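Local coordinates for protein putative carboxymuconolactone decarboxylase (Burkholderia xenovorans, PDB 2QEU) that is of unproven function but belongs to the carboxymuconolactone decarboxylase family of the AhpD-like clan and may have peroxiredoxin-type activity, at residues D44-S47 with R48-T51; A61-L65 with K66-L70; N87-R90 with A91-A95; V130-E133 with K134-A137. One frame throughout, in Å; residues are numbered along the deposited sequence.

How the interactions relate
From the N terminus, interaction 1 comes first, on helix 40-53, followed by interaction 2 where the loop after that helix runs into helix 65-79, interaction 3 near the end of helix 82-94 and interaction 4 near the end of helix 122-137. Each joins residues a turn or so apart, so none closes a long loop and the four stand in series without nesting or crossing. Interaction 3 touches each of the other three. Interaction 2 meets interaction 3 through His-69 and His-88, interaction 1 reaches His-88 with Arg-50, and interaction 3 packs Met-93 and Asn-94 against interaction 4. Interactions 1 and 4 lie about 30 Å apart between centres, on opposite sides of the chain's centre.

Interaction 1 (D44-S47 with R48-T51); sequences DAYS and RMRT. With CIT (citric acid), chain L.
Tyr-46 and Arg-50, one helical turn apart, send their side chains to the same carboxylate of a bound citrate. In Arg-50, CB lies 3.5 Å from the carbonyl O of Tyr-46. CG stands anti to the backbone N (chi1 -158°), and the extended chain carries CD of Arg-50 past the tyrosine ring, 4.1 Å from CE2 of Tyr-46. Beyond it, Arg-50 NE donates to citrate O3 at 2.8 Å and Arg-50 NH2 to citrate O4 at 2.7 Å, both nearly straight: two N-H groups of one guanidinium bind both oxygens of one carboxylate, a bidentate pairing. NH1 turns the other way, to a salt bridge with Asp-24. Citrate O3 is gripped a second time, by the Tyr-46 hydroxyl in a very short bond, and lies in the plane of the tyrosine ring.

Near CD1 of the Tyr-46 ring, the selenomethionine methyl CE of Met-49 packs at 3.8 Å. Farther back, Asp-44 OD2 and Arg-48 NE form a loose salt bridge of 3.6 Å, while OD1 of Asp-44 is taken by His-17 of helix 10-25. Ser-47 O accepts from both N and OG1 of Thr-51, which arrive from opposite faces of its carbonyl plane. Met-49 of a second subunit covers Ala-45 and Tyr-46. The citrate probably comes from the crystallisation liquor, but Tyr-46, Arg-50 and His-88 together form its site, consistent with a pocket for an anion.

Interaction 2 (A61-L65 with K66-L70); sequences AKLPL and KYKHL
Pro-64 occupies the N-cap of helix 65-79, and its carbonyl O receives the first-turn amides. Among the backbone bonds, Lys-68 N donates to Pro-64 O at 3.0 Å, Tyr-67 N reaches the same oxygen only weakly, and His-69 N meets Leu-65 O at 3.0 Å.

The apolar contacts fold the incoming loop against that first turn. Pro-64 sets CB and CG each 3.7 Å from CD2 of the Tyr-67 ring, and Lys-66 CG sits over the centre of one face of that ring. The tyrosine hydroxyl is bonded to Glu-101, while the ring also meets Tyr-67 of a third subunit. Leu-63 rests CD2 3.9 Å from Lys-68 CG.

Among the polar side chains, Lys-68 runs back along the loop with its chain extended, and its ammonium is held by the carbonyls of Met-53 and Lys-55. It thus ties the start of the helix to the end of the preceding one. His-69 lies alongside Leu-65, its nitrogens engaged by Asp-24 and His-88. Leu-65 CG lies in the plane of the imidazole at its edge, and CD1 of Leu-65 comes 3.6 Å from CD2 of His-69.

Interaction 3 (N87-R90 with A91-A95); sequences NHTR and AAMNA
Ala-92 N to His-88 O and Asn-94 N to Arg-90 O, each 2.8 Å, are the shortest of four successive i to i+4 bonds. Met-93 N bonds Thr-89 O in the same way, and the amide of Ala-91 reaches Asn-87 O at 3.0 Å. Among the side chains, Arg-90 bends at chi3 (-61°) to bring its guanidinium back along the helix, where Arg-90 NH1 donates to Asn-87 OD1 at 2.7 Å and that oxygen lies close to the guanidinium plane. The bond belongs to one of two deposited conformers of the arginine, which leaves its permanence doubtful.

Farther along, Asn-94 lies beside Arg-90, its amide nitrogen ND2 3.9 Å from the arginine CG, with the amide and guanidinium planes 44° apart. Thr-89 and selenomethionine Met-93 point the same way, touching through CG2 of Thr-89 and SE of Met-93 at 3.8 Å, while the threonine hydroxyl bonds back to Ile-85 O.

Around this turn of helix 82-94, His-88 and Ala-91 face helices 65-79 and 10-25. Thr-89 and Met-93 pack on helix 99-113, while Arg-90 and Asn-94 lean on Phe-132 of helix 122-137.

Interaction 4 (V130-E133 with K134-A137); sequences VEFE and KELA
Glu-131 O is shared by two amides of the next turn: Glu-135 N bonds it at 3.0 Å, and Lys-134 N adds a weak, bent bond. The same glutamate also meets Lys-134 through its side chain. A bend at chi2 (-47°) brings the Glu-131 side chain alongside that of Lys-134, and OE1 of Glu-131 accepts from Lys-134 NZ at 3.1 Å in a salt bridge. The ammonium comes from above the carboxylate plane, 35° out of it. On the way, Lys-134 CE passes 3.6 Å from the carbonyl O of Val-130. Both residues are exposed in the assembly, where solvent would probably weaken the pair.

The next two amides continue the pattern: Leu-136 N closes a short bond of 2.7 Å to Phe-132 O, and Ala-137 N reaches Glu-133 O at 3.1 Å. The Phe-132 ring presents its edge to the carboxylate of Glu-135. OE1 lies in the ring plane and OE2 of Glu-135 comes 3.7 Å from CE1 of Phe-132, with the two planes 85° apart, an approach that sets aromatic C-H groups toward the carboxylate oxygens. Glu-135 OE2 is also held by a salt bridge to Lys-139.

Near the end of helix 122-137, Phe-132 is the buried residue, meeting Phe-128 on its own helix and facing helix 82-94. Leu-136 and Glu-133 continue that interface against Asn-94 and Met-93, while Val-130 packs on Tyr-38 of a fifth subunit.

Interaction 1 (D44-S47 with R48-T51)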
loop_
_atom_site.group_PDB
_atom_site.type_symbol
_atom_site.label_atom_id
_atom_site.label_comp_id
_atom_site.label_asym_id
_atom_site.label_seq_id
_atom_site.Cartn_x
_atom_site.Cartn_y
_atom_site.Cartn_z
ATOM N N ASP B 44 14.885 -5.647 21.755
ATOM C CA ASP B 44 15.140 -4.758 22.909
ATOM C C ASP B 44 14.897 -3.296 22.507
ATOM O O ASP B 44 14.133 -2.614 23.164
ATOM C CB ASP B 44 16.559 -4.959 23.483
ATOM C CG ASP B 44 16.807 -4.137 24.750
ATOM O OD1 ASP B 44 15.906 -4.003 25.623
ATOM O OD2 ASP B 44 17.937 -3.644 24.880
ATOM N N ALA B 45 15.503 -2.842 21.403
ATOM C CA ALA B 45 15.376 -1.435 20.966
ATOM C C ALA B 45 13.929 -1.101 20.614
ATOM O O ALA B 45 13.386 -0.089 21.047
ATOM C CB ALA B 45 16.293 -1.136 19.798
ATOM N N TYR B 46 13.295 -1.991 19.869
ATOM C CA TYR B 46 11.870 -1.880 19.538
ATOM C C TYR B 46 11.013 -1.812 20.788
ATOM O O TYR B 46 10.106 -0.992 20.857
ATOM C CB TYR B 46 11.413 -3.044 18.667
ATOM C CG TYR B 46 9.960 -2.957 18.339
ATOM C CD1 TYR B 46 9.515 -2.076 17.353
ATOM C CD2 TYR B 46 9.016 -3.691 19.053
ATOM C CE1 TYR B 46 8.188 -1.962 17.066
ATOM C CE2 TYR B 46 7.665 -3.588 18.750
ATOM C CZ TYR B 46 7.264 -2.712 17.764
ATOM O OH TYR B 46 5.941 -2.598 17.441
ATOM N N SER B 47 11.321 -2.621 21.802
ATOM C CA SER B 47 10.502 -2.616 23.033
ATOM C C SER B 47 10.678 -1.304 23.804
ATOM O O SER B 47 9.711 -0.773 24.368
ATOM C CB SER B 47 10.771 -3.846 23.890
ATOM O OG SER B 47 10.458 -5.014 23.136
ATOM N N ARG B 48 11.882 -0.747 23.755
ATOM C CA ARG B 48 12.116 0.538 24.383
ATOM C C ARG B 48 11.297 1.622 23.681
ATOM O O ARG B 48 10.743 2.494 24.369
ATOM C CB ARG B 48 13.574 0.956 24.309
ATOM C CG ARG B 48 14.549 0.212 25.183
ATOM C CD ARG B 48 15.939 0.514 24.696
ATOM N NE ARG B 48 16.879 -0.285 25.438
ATOM C CZ ARG B 48 17.490 0.131 26.543
ATOM N NH1 ARG B 48 17.299 1.370 27.020
ATOM N NH2 ARG B 48 18.320 -0.696 27.158
HETATM N N MSE B 49 11.262 1.578 22.344
HETATM C CA MSE B 49 10.512 2.542 21.559
HETATM C C MSE B 49 9.037 2.417 21.890
HETATM O O MSE B 49 8.350 3.413 22.149
HETATM C CB MSE B 49 10.738 2.332 20.057
HETATM C CG MSE B 49 10.233 3.485 19.189
HETATM SE SE MSE B 49 10.643 3.190 17.317
HETATM C CE MSE B 49 9.413 1.743 17.066
ATOM N N ARG B 50 8.552 1.181 21.917
ATOM C CA ARG B 50 7.134 0.894 22.204
ATOM C C ARG B 50 6.725 1.396 23.582
ATOM O O ARG B 50 5.636 1.915 23.780
ATOM C CB ARG B 50 6.924 -0.623 22.186
ATOM C CG ARG B 50 5.527 -1.030 21.938
ATOM C CD ARG B 50 5.397 -2.515 22.036
ATOM N NE ARG B 50 4.087 -2.897 21.543
ATOM C CZ ARG B 50 2.986 -2.906 22.282
ATOM N NH1 ARG B 50 3.018 -2.624 23.584
ATOM N NH2 ARG B 50 1.842 -3.220 21.711
ATOM N N THR B 51 7.626 1.205 24.533
ATOM C CA THR B 51 7.386 1.575 25.918
ATOM C C THR B 51 7.167 3.066 26.076
ATOM O O THR B 51 6.236 3.472 26.795
ATOM C CB THR B 51 8.531 1.076 26.819
ATOM O OG1 THR B 51 8.614 -0.346 26.664
ATOM C CG2 THR B 51 8.284 1.444 28.244
HETATM C C1 CIT L . 1.520 -4.515 14.359
HETATM O O1 CIT L . 2.548 -5.144 13.989
HETATM O O2 CIT L . 1.175 -3.479 13.790
HETATM C C2 CIT L . 0.701 -4.957 15.531
HETATM C C3 CIT L . 1.613 -5.234 16.723
HETATM O O7 CIT L . 0.609 -5.455 17.763
HETATM C C4 CIT L . 2.681 -4.120 16.879
HETATM C C5 CIT L . 2.964 -3.796 18.332
HETATM O O3 CIT L . 4.129 -3.568 18.815
HETATM O O4 CIT L . 1.935 -3.733 19.027
HETATM C C6 CIT L . 2.458 -6.496 16.739
HETATM O O5 CIT L . 3.186 -6.860 15.778
HETATM O O6 CIT L . 2.458 -7.173 17.788
#

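Interaction 2 (A61-L65 with K66-L70)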
loop_
_atom_site.group_PDB
_atom_site.type_symbol
_atom_site.label_atom_id
_atom_site.label_comp_id
_atom_site.label_asym_id
_atom_site.label_seq_id
_atom_site.Cartn_x
_atom_site.Cartn_y
_atom_site.Cartn_z
ATOM N N ALA B 61 1.898 10.612 30.023
ATOM C CA ALA B 61 1.450 10.739 28.623
ATOM C C ALA B 61 0.306 11.744 28.574
ATOM O O ALA B 61 -0.450 11.861 29.553
ATOM C CB ALA B 61 0.961 9.424 28.116
ATOM N N LYS B 62 0.179 12.466 27.462
ATOM C CA LYS B 62 -0.958 13.364 27.264
ATOM C C LYS B 62 -2.163 12.726 26.577
ATOM O O LYS B 62 -3.291 13.069 26.886
ATOM C CB LYS B 62 -0.519 14.629 26.525
ATOM C CG LYS B 62 0.610 15.396 27.251
ATOM C CD LYS B 62 0.155 15.964 28.553
ATOM C CE LYS B 62 1.298 16.650 29.318
ATOM N NZ LYS B 62 2.416 15.713 29.630
ATOM N N LEU B 63 -1.937 11.793 25.649
ATOM C CA LEU B 63 -3.029 11.138 24.920
ATOM C C LEU B 63 -3.430 9.896 25.717
ATOM O O LEU B 63 -2.583 9.089 26.025
ATOM C CB LEU B 63 -2.509 10.735 23.529
ATOM C CG LEU B 63 -3.492 10.130 22.503
ATOM C CD1 LEU B 63 -4.593 11.086 22.198
ATOM C CD2 LEU B 63 -2.734 9.697 21.241
ATOM N N PRO B 64 -4.699 9.788 26.122
ATOM C CA PRO B 64 -5.144 8.630 26.886
ATOM C C PRO B 64 -4.815 7.294 26.208
ATOM O O PRO B 64 -4.917 7.169 24.979
ATOM C CB PRO B 64 -6.655 8.827 26.958
ATOM C CG PRO B 64 -6.841 10.304 26.858
ATOM C CD PRO B 64 -5.785 10.775 25.932
ATOM N N LEU B 65 -4.397 6.325 27.022
ATOM C CA LEU B 65 -3.960 5.019 26.521
ATOM C C LEU B 65 -5.023 4.339 25.658
ATOM O O LEU B 65 -4.694 3.695 24.665
ATOM C CB LEU B 65 -3.598 4.087 27.675
ATOM C CG LEU B 65 -2.907 2.755 27.394
ATOM C CD1 LEU B 65 -1.668 2.930 26.481
ATOM C CD2 LEU B 65 -2.543 2.066 28.721
ATOM N N LYS B 66 -6.279 4.455 26.069
ATOM C CA LYS B 66 -7.360 3.888 25.265
ATOM C C LYS B 66 -7.379 4.408 23.821
ATOM O O LYS B 66 -7.651 3.650 22.854
ATOM C CB LYS B 66 -8.703 4.115 25.925
ATOM C CG LYS B 66 -9.094 5.561 26.167
ATOM C CD LYS B 66 -10.426 5.553 26.990
ATOM C CE LYS B 66 -10.848 6.949 27.383
ATOM N NZ LYS B 66 -12.005 6.988 28.301
ATOM N N TYR B 67 -7.080 5.699 23.663
ATOM C CA TYR B 67 -7.035 6.310 22.322
ATOM C C TYR B 67 -5.755 5.981 21.539
ATOM O O TYR B 67 -5.789 5.849 20.306
ATOM C CB TYR B 67 -7.298 7.818 22.403
ATOM C CG TYR B 67 -8.678 8.108 22.956
ATOM C CD1 TYR B 67 -9.809 7.414 22.507
ATOM C CD2 TYR B 67 -8.859 9.035 23.965
ATOM C CE1 TYR B 67 -11.079 7.639 23.067
ATOM C CE2 TYR B 67 -10.102 9.284 24.510
ATOM C CZ TYR B 67 -11.213 8.602 24.077
ATOM O OH TYR B 67 -12.434 8.867 24.669
ATOM N N LYS B 68 -4.638 5.803 22.267
ATOM C CA LYS B 68 -3.425 5.295 21.669
ATOM C C LYS B 68 -3.687 3.939 21.015
ATOM O O LYS B 68 -3.359 3.711 19.857
ATOM C CB LYS B 68 -2.308 5.160 22.683
ATOM C CG LYS B 68 -1.810 6.491 23.233
ATOM C CD LYS B 68 -0.453 6.333 23.975
ATOM C CE LYS B 68 0.074 7.685 24.354
ATOM N NZ LYS B 68 1.312 7.575 25.130
ATOM N N HIS B 69 -4.287 3.036 21.783
ATOM C CA HIS B 69 -4.630 1.731 21.211
ATOM C C HIS B 69 -5.720 1.762 20.154
ATOM O O HIS B 69 -5.644 0.980 19.203
ATOM C CB HIS B 69 -4.944 0.738 22.300
ATOM C CG HIS B 69 -3.737 0.232 23.008
ATOM N ND1 HIS B 69 -2.873 -0.688 22.456
ATOM C CD2 HIS B 69 -3.244 0.537 24.226
ATOM C CE1 HIS B 69 -1.898 -0.938 23.316
ATOM N NE2 HIS B 69 -2.103 -0.216 24.410
ATOM N N LEU B 70 -6.677 2.681 20.252
ATOM C CA LEU B 70 -7.626 2.862 19.162
ATOM C C LEU B 70 -6.907 3.253 17.858
ATOM O O LEU B 70 -7.235 2.726 16.807
ATOM C CB LEU B 70 -8.688 3.887 19.526
ATOM C CG LEU B 70 -9.736 4.143 18.435
ATOM C CD1 LEU B 70 -10.466 2.889 18.045
ATOM C CD2 LEU B 70 -10.684 5.229 18.954
#

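Interaction 3 (N87-R90 with A91-A95)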
loop_
_atom_site.group_PDB
_atom_site.type_symbol
_atom_site.label_atom_id
_atom_site.label_comp_id
_atom_site.label_asym_id
_atom_site.label_seq_id
_atom_site.Cartn_x
_atom_site.Cartn_y
_atom_site.Cartn_z
ATOM N N ASN B 87 -5.546 -7.807 19.465
ATOM C CA ASN B 87 -4.709 -7.446 20.615
ATOM C C ASN B 87 -4.845 -5.975 21.063
ATOM O O ASN B 87 -4.917 -5.691 22.260
ATOM C CB ASN B 87 -3.225 -7.821 20.392
ATOM C CG ASN B 87 -3.003 -9.342 20.380
ATOM O OD1 ASN B 87 -3.790 -10.091 20.971
ATOM N ND2 ASN B 87 -1.924 -9.787 19.744
ATOM N N HIS B 88 -4.851 -5.052 20.097
ATOM C CA HIS B 88 -5.026 -3.635 20.413
ATOM C C HIS B 88 -6.468 -3.269 20.822
ATOM O O HIS B 88 -6.688 -2.336 21.633
ATOM C CB HIS B 88 -4.480 -2.755 19.282
ATOM C CG HIS B 88 -2.988 -2.758 19.205
ATOM N ND1 HIS B 88 -2.202 -2.126 20.139
ATOM C CD2 HIS B 88 -2.136 -3.338 18.323
ATOM C CE1 HIS B 88 -0.931 -2.328 19.848
ATOM N NE2 HIS B 88 -0.861 -3.071 18.762
ATOM N N THR B 89 -7.463 -3.974 20.283
ATOM C CA THR B 89 -8.849 -3.779 20.732
ATOM C C THR B 89 -8.966 -4.164 22.219
ATOM O O THR B 89 -9.512 -3.418 23.031
ATOM C CB THR B 89 -9.869 -4.557 19.891
ATOM O OG1 THR B 89 -9.819 -4.045 18.567
ATOM C CG2 THR B 89 -11.320 -4.403 20.452
ATOM N N ARG B 90 -8.476 -5.358 22.541
ATOM C CA ARG B 90 -8.408 -5.833 23.920
ATOM C C ARG B 90 -7.711 -4.795 24.821
ATOM O O ARG B 90 -8.252 -4.389 25.846
ATOM C CB ARG B 90 -7.700 -7.201 23.976
ATOM C CG ARG B 90 -7.768 -7.897 25.323
ATOM C CD ARG B 90 -6.936 -9.194 25.340
ATOM N NE ARG B 90 -7.383 -10.191 24.361
ATOM C CZ ARG B 90 -6.705 -10.572 23.276
ATOM N NH1 ARG B 90 -5.506 -10.082 22.999
ATOM N NH2 ARG B 90 -7.209 -11.499 22.458
ATOM N N ALA B 91 -6.524 -4.349 24.412
ATOM C CA ALA B 91 -5.754 -3.348 25.157
ATOM C C ALA B 91 -6.567 -2.044 25.342
ATOM O O ALA B 91 -6.679 -1.516 26.457
ATOM C CB ALA B 91 -4.408 -3.078 24.444
ATOM N N ALA B 92 -7.156 -1.545 24.250
ATOM C CA ALA B 92 -7.908 -0.297 24.314
ATOM C C ALA B 92 -9.045 -0.418 25.332
ATOM O O ALA B 92 -9.328 0.522 26.090
ATOM C CB ALA B 92 -8.453 0.132 22.891
HETATM N N MSE B 93 -9.749 -1.553 25.286
HETATM C CA MSE B 93 -10.951 -1.750 26.097
HETATM C C MSE B 93 -10.567 -1.998 27.549
HETATM O O MSE B 93 -11.235 -1.519 28.472
HETATM C CB MSE B 93 -11.797 -2.885 25.536
HETATM C CG MSE B 93 -12.512 -2.465 24.262
HETATM SE SE MSE B 93 -13.545 -3.832 23.422
HETATM C CE MSE B 93 -14.900 -4.139 24.866
ATOM N N ASN B 94 -9.450 -2.693 27.744
ATOM C CA ASN B 94 -8.872 -2.793 29.080
ATOM C C ASN B 94 -8.562 -1.423 29.663
ATOM O O ASN B 94 -8.671 -1.245 30.901
ATOM C CB ASN B 94 -7.631 -3.711 29.094
ATOM C CG ASN B 94 -7.983 -5.189 29.142
ATOM O OD1 ASN B 94 -9.031 -5.570 29.673
ATOM N ND2 ASN B 94 -7.089 -6.033 28.640
ATOM N N ALA B 95 -8.163 -0.472 28.824
ATOM C CA ALA B 95 -7.857 0.888 29.246
ATOM C C ALA B 95 -9.086 1.822 29.241
ATOM O O ALA B 95 -8.975 3.035 29.468
ATOM C CB ALA B 95 -6.680 1.465 28.385
#

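Interaction 4 (V130-E133 with K134-A137)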
loop_
_atom_site.group_PDB
_atom_site.type_symbol
_atom_site.label_atom_id
_atom_site.label_comp_id
_atom_site.label_asym_id
_atom_site.label_seq_id
_atom_site.Cartn_x
_atom_site.Cartn_y
_atom_site.Cartn_z
ATOM N N VAL B 130 -17.634 -6.889 20.784
ATOM C CA VAL B 130 -18.987 -7.190 21.291
ATOM C C VAL B 130 -18.962 -8.314 22.337
ATOM O O VAL B 130 -19.637 -8.217 23.321
ATOM C CB VAL B 130 -19.966 -7.478 20.112
ATOM C CG1 VAL B 130 -21.311 -8.141 20.605
ATOM C CG2 VAL B 130 -20.191 -6.144 19.291
ATOM N N GLU B 131 -18.133 -9.317 22.125
ATOM C CA GLU B 131 -17.963 -10.394 23.076
ATOM C C GLU B 131 -17.082 -9.961 24.246
ATOM O O GLU B 131 -17.381 -10.250 25.424
ATOM C CB GLU B 131 -17.427 -11.656 22.403
ATOM C CG GLU B 131 -18.295 -12.183 21.234
ATOM C CD GLU B 131 -19.786 -12.255 21.533
ATOM O OE1 GLU B 131 -20.156 -12.825 22.597
ATOM O OE2 GLU B 131 -20.592 -11.747 20.704
ATOM N N PHE B 132 -16.015 -9.231 23.962
ATOM C CA PHE B 132 -15.110 -8.806 25.024
ATOM C C PHE B 132 -15.731 -7.818 26.028
ATOM O O PHE B 132 -15.387 -7.826 27.204
ATOM C CB PHE B 132 -13.808 -8.222 24.442
ATOM C CG PHE B 132 -12.720 -8.043 25.485
ATOM C CD1 PHE B 132 -12.248 -9.123 26.210
ATOM C CD2 PHE B 132 -12.199 -6.785 25.747
ATOM C CE1 PHE B 132 -11.249 -8.948 27.125
ATOM C CE2 PHE B 132 -11.212 -6.598 26.673
ATOM C CZ PHE B 132 -10.756 -7.680 27.394
ATOM N N GLU B 133 -16.667 -7.017 25.558
ATOM C CA GLU B 133 -17.391 -6.092 26.402
ATOM C C GLU B 133 -18.101 -6.894 27.487
ATOM O O GLU B 133 -18.115 -6.509 28.660
ATOM C CB GLU B 133 -18.436 -5.367 25.557
ATOM C CG GLU B 133 -19.254 -4.365 26.365
ATOM C CD GLU B 133 -20.178 -3.504 25.500
ATOM O OE1 GLU B 133 -20.867 -4.072 24.633
ATOM O OE2 GLU B 133 -20.210 -2.275 25.726
ATOM N N LYS B 134 -18.714 -8.017 27.118
ATOM C CA LYS B 134 -19.405 -8.852 28.111
ATOM C C LYS B 134 -18.430 -9.572 29.023
ATOM O O LYS B 134 -18.695 -9.705 30.229
ATOM C CB LYS B 134 -20.317 -9.857 27.441
ATOM C CG LYS B 134 -21.470 -9.192 26.712
ATOM C CD LYS B 134 -22.339 -10.187 25.987
ATOM C CE LYS B 134 -21.611 -10.833 24.837
ATOM N NZ LYS B 134 -22.552 -11.307 23.775
ATOM N N GLU B 135 -17.277 -9.989 28.457
ATOM C CA GLU B 135 -16.257 -10.621 29.280
ATOM C C GLU B 135 -15.747 -9.645 30.321
ATOM O O GLU B 135 -15.688 -9.953 31.506
ATOM C CB GLU B 135 -15.106 -11.124 28.409
ATOM C CG GLU B 135 -14.135 -11.955 29.151
ATOM C CD GLU B 135 -12.852 -12.243 28.356
ATOM O OE1 GLU B 135 -12.934 -12.615 27.184
ATOM O OE2 GLU B 135 -11.758 -12.075 28.946
ATOM N N LEU B 136 -15.402 -8.443 29.872
ATOM C CA LEU B 136 -14.860 -7.452 30.794
ATOM C C LEU B 136 -15.854 -7.101 31.915
ATOM O O LEU B 136 -15.479 -6.972 33.089
ATOM C CB LEU B 136 -14.447 -6.213 29.992
ATOM C CG LEU B 136 -13.532 -5.186 30.642
ATOM C CD1 LEU B 136 -12.231 -5.843 31.104
ATOM C CD2 LEU B 136 -13.290 -4.108 29.594
ATOM N N ALA B 137 -17.124 -6.974 31.556
ATOM C CA ALA B 137 -18.186 -6.736 32.557
ATOM C C ALA B 137 -18.326 -7.876 33.591
ATOM O O ALA B 137 -18.643 -7.627 34.759
ATOM C CB ALA B 137 -19.494 -6.498 31.888
#